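Local coordinates for replication protein A (Methanococcus maripaludis, PDB 3E0E), which probably binds DNA and is represented here by a single OB-fold domain of the longer protein, at residues Y24-F29 with Q38-F43; D68-S73 with D88-I93. One frame throughout, in Å; residues are numbered along the deposited sequence.

Contact 1: residues Y24-F29 with Q38-F43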
loop_
_atom_site.group_PDB
_atom_site.type_symbol
_atom_site.label_atom_id
_atom_site.label_comp_id
_atom_site.label_asym_id
_atom_site.label_seq_id
_atom_site.Cartn_x
_atom_site.Cartn_y
_atom_site.Cartn_z
ATOM N N TYR A 24 -4.356 7.211 5.871
ATOM C CA TYR A 24 -4.199 7.856 7.167
ATOM C C TYR A 24 -3.215 9.015 7.140
ATOM O O TYR A 24 -2.440 9.164 6.199
ATOM C CB TYR A 24 -3.786 6.817 8.209
ATOM C CG TYR A 24 -4.778 5.681 8.303
ATOM C CD1 TYR A 24 -4.618 4.526 7.542
ATOM C CD2 TYR A 24 -5.917 5.794 9.102
ATOM C CE1 TYR A 24 -5.567 3.511 7.568
ATOM C CE2 TYR A 24 -6.874 4.784 9.135
ATOM C CZ TYR A 24 -6.693 3.645 8.365
ATOM O OH TYR A 24 -7.644 2.651 8.377
ATOM N N PRO A 25 -3.254 9.871 8.172
ATOM C CA PRO A 25 -2.356 11.023 8.251
ATOM C C PRO A 25 -0.894 10.615 8.278
ATOM O O PRO A 25 -0.520 9.660 8.961
ATOM C CB PRO A 25 -2.779 11.700 9.547
ATOM C CG PRO A 25 -4.230 11.369 9.643
ATOM C CD PRO A 25 -4.257 9.917 9.250
ATOM N N LYS A 26 -0.074 11.349 7.533
ATOM C CA LYS A 26 1.355 11.087 7.468
ATOM C C LYS A 26 1.994 11.379 8.823
ATOM O O LYS A 26 1.618 12.333 9.508
ATOM C CB LYS A 26 1.997 11.971 6.393
ATOM C CG LYS A 26 3.478 11.747 6.193
ATOM C CD LYS A 26 4.060 12.697 5.152
ATOM C CE LYS A 26 3.913 14.160 5.553
ATOM N NZ LYS A 26 4.785 15.052 4.721
ATOM N N LYS A 27 2.958 10.550 9.205
ATOM C CA LYS A 27 3.663 10.718 10.470
ATOM C C LYS A 27 5.135 10.958 10.169
ATOM O O LYS A 27 5.758 10.175 9.457
ATOM C CB LYS A 27 3.494 9.461 11.324
ATOM C CG LYS A 27 2.040 9.151 11.657
ATOM C CD LYS A 27 1.882 7.766 12.250
ATOM C CE LYS A 27 0.432 7.479 12.612
ATOM N NZ LYS A 27 -0.462 7.608 11.427
ATOM N N GLU A 28 5.690 12.043 10.703
ATOM C CA GLU A 28 7.089 12.366 10.473
ATOM C C GLU A 28 7.890 12.130 11.732
ATOM O O GLU A 28 7.395 12.329 12.840
ATOM C CB GLU A 28 7.235 13.815 10.029
ATOM C CG GLU A 28 6.584 14.088 8.697
ATOM C CD GLU A 28 7.019 15.402 8.112
ATOM O OE1 GLU A 28 8.243 15.651 8.075
ATOM O OE2 GLU A 28 6.143 16.178 7.685
ATOM N N PHE A 29 9.141 11.723 11.557
ATOM C CA PHE A 29 9.987 11.420 12.698
ATOM C C PHE A 29 11.463 11.430 12.328
ATOM O O PHE A 29 11.825 11.687 11.184
ATOM C CB PHE A 29 9.591 10.044 13.231
ATOM C CG PHE A 29 9.600 8.971 12.182
ATOM C CD1 PHE A 29 10.738 8.209 11.957
ATOM C CD2 PHE A 29 8.479 8.742 11.390
ATOM C CE1 PHE A 29 10.763 7.233 10.963
ATOM C CE2 PHE A 29 8.496 7.768 10.390
ATOM C CZ PHE A 29 9.639 7.014 10.178
ATOM N N GLN A 38 9.451 9.346 7.224
ATOM C CA GLN A 38 8.011 9.586 7.168
ATOM C C GLN A 38 7.280 8.275 6.962
ATOM O O GLN A 38 7.849 7.310 6.463
ATOM C CB GLN A 38 7.633 10.479 5.986
ATOM C CG GLN A 38 8.305 11.814 5.912
ATOM C CD GLN A 38 7.646 12.698 4.880
ATOM O OE1 GLN A 38 7.550 12.343 3.696
ATOM N NE2 GLN A 38 7.177 13.853 5.317
ATOM N N LEU A 39 6.006 8.260 7.339
ATOM C CA LEU A 39 5.156 7.087 7.166
ATOM C C LEU A 39 3.738 7.521 6.847
ATOM O O LEU A 39 3.193 8.409 7.495
ATOM C CB LEU A 39 5.127 6.219 8.438
ATOM C CG LEU A 39 4.108 5.063 8.529
ATOM C CD1 LEU A 39 2.710 5.612 8.764
ATOM C CD2 LEU A 39 4.161 4.199 7.281
ATOM N N LYS A 40 3.143 6.884 5.847
ATOM C CA LYS A 40 1.761 7.156 5.482
ATOM C C LYS A 40 1.155 5.769 5.303
ATOM O O LYS A 40 1.599 5.003 4.448
ATOM C CB LYS A 40 1.683 7.938 4.166
ATOM C CG LYS A 40 0.682 9.095 4.172
ATOM C CD LYS A 40 -0.454 8.900 3.174
ATOM C CE LYS A 40 0.009 8.978 1.722
ATOM N NZ LYS A 40 -0.126 10.350 1.133
ATOM N N SER A 41 0.176 5.427 6.134
ATOM C CA SER A 41 -0.469 4.128 6.031
ATOM C C SER A 41 -1.701 4.178 5.136
ATOM O O SER A 41 -2.426 5.172 5.105
ATOM C CB SER A 41 -0.877 3.617 7.417
ATOM O OG SER A 41 0.254 3.459 8.255
ATOM N N LEU A 42 -1.928 3.086 4.415
ATOM C CA LEU A 42 -3.077 2.962 3.532
ATOM C C LEU A 42 -3.772 1.654 3.852
ATOM O O LEU A 42 -3.134 0.701 4.290
ATOM C CB LEU A 42 -2.647 2.894 2.063
ATOM C CG LEU A 42 -1.819 4.029 1.467
ATOM C CD1 LEU A 42 -1.569 3.758 -0.020
ATOM C CD2 LEU A 42 -2.554 5.339 1.659
ATOM N N PHE A 43 -5.085 1.612 3.669
ATOM C CA PHE A 43 -5.788 0.359 3.854
ATOM C C PHE A 43 -6.229 0.031 2.439
ATOM O O PHE A 43 -6.963 0.791 1.811
ATOM C CB PHE A 43 -6.990 0.486 4.787
ATOM C CG PHE A 43 -7.481 -0.839 5.289
ATOM C CD1 PHE A 43 -8.714 -1.339 4.893
ATOM C CD2 PHE A 43 -6.677 -1.616 6.119
ATOM C CE1 PHE A 43 -9.143 -2.596 5.314
ATOM C CE2 PHE A 43 -7.095 -2.874 6.546
ATOM C CZ PHE A 43 -8.331 -3.365 6.141
HETATM O O HOH W 1 -0.157 7.001 8.464
HETATM O O HOH W 2 -0.191 4.865 10.475
#

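Contact 2: residues D68-S73 with D88-I93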
loop_
_atom_site.group_PDB
_atom_site.type_symbol
_atom_site.label_atom_id
_atom_site.label_comp_id
_atom_site.label_asym_id
_atom_site.label_seq_id
_atom_site.Cartn_x
_atom_site.Cartn_y
_atom_site.Cartn_z
ATOM N N ASP A 68 -9.144 5.610 -5.094
ATOM C CA ASP A 68 -8.182 5.365 -6.164
ATOM C C ASP A 68 -7.858 3.882 -6.218
ATOM O O ASP A 68 -7.830 3.204 -5.187
ATOM C CB ASP A 68 -6.858 6.107 -5.930
ATOM C CG ASP A 68 -6.953 7.596 -6.180
ATOM O OD1 ASP A 68 -7.921 8.042 -6.831
ATOM O OD2 ASP A 68 -6.033 8.319 -5.737
ATOM N N ILE A 69 -7.616 3.386 -7.426
ATOM C CA ILE A 69 -7.225 1.998 -7.608
ATOM C C ILE A 69 -5.743 2.113 -7.936
ATOM O O ILE A 69 -5.353 2.733 -8.926
ATOM C CB ILE A 69 -7.990 1.329 -8.760
ATOM C CG1 ILE A 69 -9.493 1.409 -8.481
ATOM C CG2 ILE A 69 -7.558 -0.128 -8.888
ATOM C CD1 ILE A 69 -10.361 0.787 -9.536
ATOM N N ALA A 70 -4.913 1.528 -7.084
ATOM C CA ALA A 70 -3.482 1.636 -7.267
ATOM C C ALA A 70 -2.746 0.333 -7.493
ATOM O O ALA A 70 -3.182 -0.733 -7.056
ATOM C CB ALA A 70 -2.883 2.359 -6.061
ATOM N N GLU A 71 -1.621 0.443 -8.195
ATOM C CA GLU A 71 -0.748 -0.689 -8.449
ATOM C C GLU A 71 0.311 -0.528 -7.375
ATOM O O GLU A 71 1.108 0.408 -7.413
ATOM C CB GLU A 71 -0.104 -0.586 -9.828
ATOM C CG GLU A 71 0.676 -1.831 -10.204
ATOM C CD GLU A 71 1.191 -1.789 -11.626
ATOM O OE1 GLU A 71 1.684 -2.831 -12.107
ATOM O OE2 GLU A 71 1.103 -0.718 -12.261
ATOM N N VAL A 72 0.305 -1.437 -6.409
ATOM C CA VAL A 72 1.236 -1.379 -5.293
ATOM C C VAL A 72 2.207 -2.546 -5.314
ATOM O O VAL A 72 1.793 -3.693 -5.239
ATOM C CB VAL A 72 0.475 -1.416 -3.949
ATOM C CG1 VAL A 72 1.451 -1.322 -2.803
ATOM C CG2 VAL A 72 -0.542 -0.283 -3.885
ATOM N N SER A 73 3.498 -2.245 -5.405
ATOM C CA SER A 73 4.525 -3.278 -5.419
ATOM C C SER A 73 5.307 -3.175 -4.122
ATOM O O SER A 73 5.678 -2.084 -3.711
ATOM C CB SER A 73 5.469 -3.072 -6.603
ATOM O OG SER A 73 4.760 -3.108 -7.827
ATOM N N ASP A 88 7.273 -0.506 -2.130
ATOM C CA ASP A 88 8.509 -0.185 -2.842
ATOM C C ASP A 88 8.153 0.804 -3.947
ATOM O O ASP A 88 8.901 1.735 -4.237
ATOM C CB ASP A 88 9.111 -1.441 -3.479
ATOM C CG ASP A 88 9.699 -2.390 -2.455
ATOM O OD1 ASP A 88 9.823 -3.590 -2.766
ATOM O OD2 ASP A 88 10.047 -1.931 -1.347
ATOM N N ASN A 89 6.993 0.594 -4.561
ATOM C CA ASN A 89 6.539 1.460 -5.639
ATOM C C ASN A 89 5.020 1.494 -5.694
ATOM O O ASN A 89 4.353 0.511 -5.368
ATOM C CB ASN A 89 7.089 0.961 -6.980
ATOM C CG ASN A 89 6.699 1.857 -8.137
ATOM O OD1 ASN A 89 5.842 1.507 -8.954
ATOM N ND2 ASN A 89 7.320 3.027 -8.209
ATOM N N ILE A 90 4.478 2.642 -6.085
ATOM C CA ILE A 90 3.034 2.797 -6.198
ATOM C C ILE A 90 2.683 3.692 -7.384
ATOM O O ILE A 90 3.379 4.668 -7.678
ATOM C CB ILE A 90 2.422 3.379 -4.890
ATOM C CG1 ILE A 90 0.900 3.490 -5.031
ATOM C CG2 ILE A 90 3.061 4.724 -4.552
ATOM C CD1 ILE A 90 0.187 3.767 -3.712
ATOM N N GLY A 91 1.612 3.326 -8.079
ATOM C CA GLY A 91 1.154 4.095 -9.219
ATOM C C GLY A 91 -0.353 4.025 -9.238
ATOM O O GLY A 91 -0.933 3.077 -8.717
ATOM N N ILE A 92 -1.001 5.020 -9.827
ATOM C CA ILE A 92 -2.455 5.025 -9.885
ATOM C C ILE A 92 -2.955 4.413 -11.190
ATOM O O ILE A 92 -2.617 4.877 -12.281
ATOM C CB ILE A 92 -3.002 6.461 -9.760
ATOM C CG1 ILE A 92 -2.543 7.075 -8.437
ATOM C CG2 ILE A 92 -4.518 6.453 -9.848
ATOM C CD1 ILE A 92 -2.868 8.533 -8.296
ATOM N N ILE A 93 -3.757 3.363 -11.068
ATOM C CA ILE A 93 -4.322 2.690 -12.226
ATOM C C ILE A 93 -5.548 3.464 -12.697
ATOM O O ILE A 93 -5.654 3.842 -13.863
ATOM C CB ILE A 93 -4.758 1.256 -11.872
ATOM C CG1 ILE A 93 -3.547 0.449 -11.397
ATOM C CG2 ILE A 93 -5.462 0.615 -13.058
ATOM C CD1 ILE A 93 -2.396 0.413 -12.364
HETATM O O HOH W 3 3.894 -0.672 -8.754
#

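Contact 1: residues Y24-F29 with Q38-F43
The antiparallel beta hairpin of strands 12-29 and 37-46 in this OB-fold joins Lys27 to Leu39 as a hydrogen-bonded pair and Glu28 to Gln38 as a non-hydrogen-bonded one. Lys27 N gives a bond of 2.8 Å to Leu39 O, and Leu39 N answers to Lys27 O at 2.9 Å, more bent. Towards Pro25 the strands part: a water accepts from Ser41 N and donates to Pro25 O, before Tyr24 N returns to Ser41 O at 2.9 Å, almost straight (174°). Beside that bond the Tyr24 ring brings its edge to the same carbonyl, CD1 3.3 Å from Ser41 O.

Lys26, its CG anti to the backbone N (chi1 -178°), runs past the Gln38 amide and bends at chi3, bringing NZ to a salt bridge with Asp61, its main partner, and to a weak one with Glu28 OE2. Shortening it to an alanine would probably leave Asp61 and Glu28 without the positive charge they share and uncover the Gln38 amide. Lys27 and Leu39 lie side by side, pointing the same way, with Lys27 CD 4.2 Å from Leu39 CD1. A second water, 2.7 Å from Ser41 OG, links that hydroxyl, also hydrogen-bonded to Arg52, to Lys27 NZ.

Contact 2: residues D68-S73 with D88-I93
Strands 69-73 and 89-92 run antiparallel at 162°, with Glu71-Gly91 and Ser73-Asn89 as hydrogen-bonded pairs, alternating with the non-hydrogen-bonded pairs Ala70-Ile92 and Val72-Ile90. Glu71 is bonded to Gly91 in both directions, its N 2.8 Å from Gly91 O, and Ile93 N reaches Ile69 O just beyond the paired residues. At the other end a classic beta bulge sets both Asp88 and Asn89 against Ser73: Ser73 O takes two N-H groups, Asp88 N at 2.7 Å in the carbonyl plane and Asn89 N at 3.1 Å, tilted 25° from it.

On one face Val72 and Ile90 lie side by side and point the same way. With CG1 anti to the backbone N (chi1 -178°), Ile90 extends its CD1 to 4.1 Å from Val72 CG2, while its CG1 meets the Ala70 methyl. The opposite face is more polar. There a water accepts from Ser73 OG and donates to Asn89 OD1, with a longer bond to Glu71 O, and the Ser73 hydroxyl is also hydrogen-bonded to the hydroxyl of Thr15. Farther along, Ile93 swings its CD1 across the extended Glu71 chain, 3.6 Å from Glu71 CB and close to OE2 as well.

Strand 69-78 is flanked on its other edge by strand 12-29, through backbone bonds of Ala70 with Ala18 and Val72 with Ile16; inward, Val72 packs on Leu44 of strand 37-46, and Phe62 and Val64 touch Ile90.

In the fold
Both contacts are antiparallel pairings in the same curled sheet of the OB-fold, where strand 12-29 is a neighbour of both strand 37-46 and strand 69-78. Contact 1 lies farther out, about 11 Å from the chain centre to its own centre, against about 7 Å for contact 2. Its side chemistry is accordingly more charged, with lysines and a glutamate near the hairpin end and waters where the strands part. Contact 2 keeps its backbone bonding through more residues and turns an aliphatic face to the interior. Though their centres are about 16 Å apart, the two meet there, Leu42 CD1 lying 4.1 Å from Ile90 CD1.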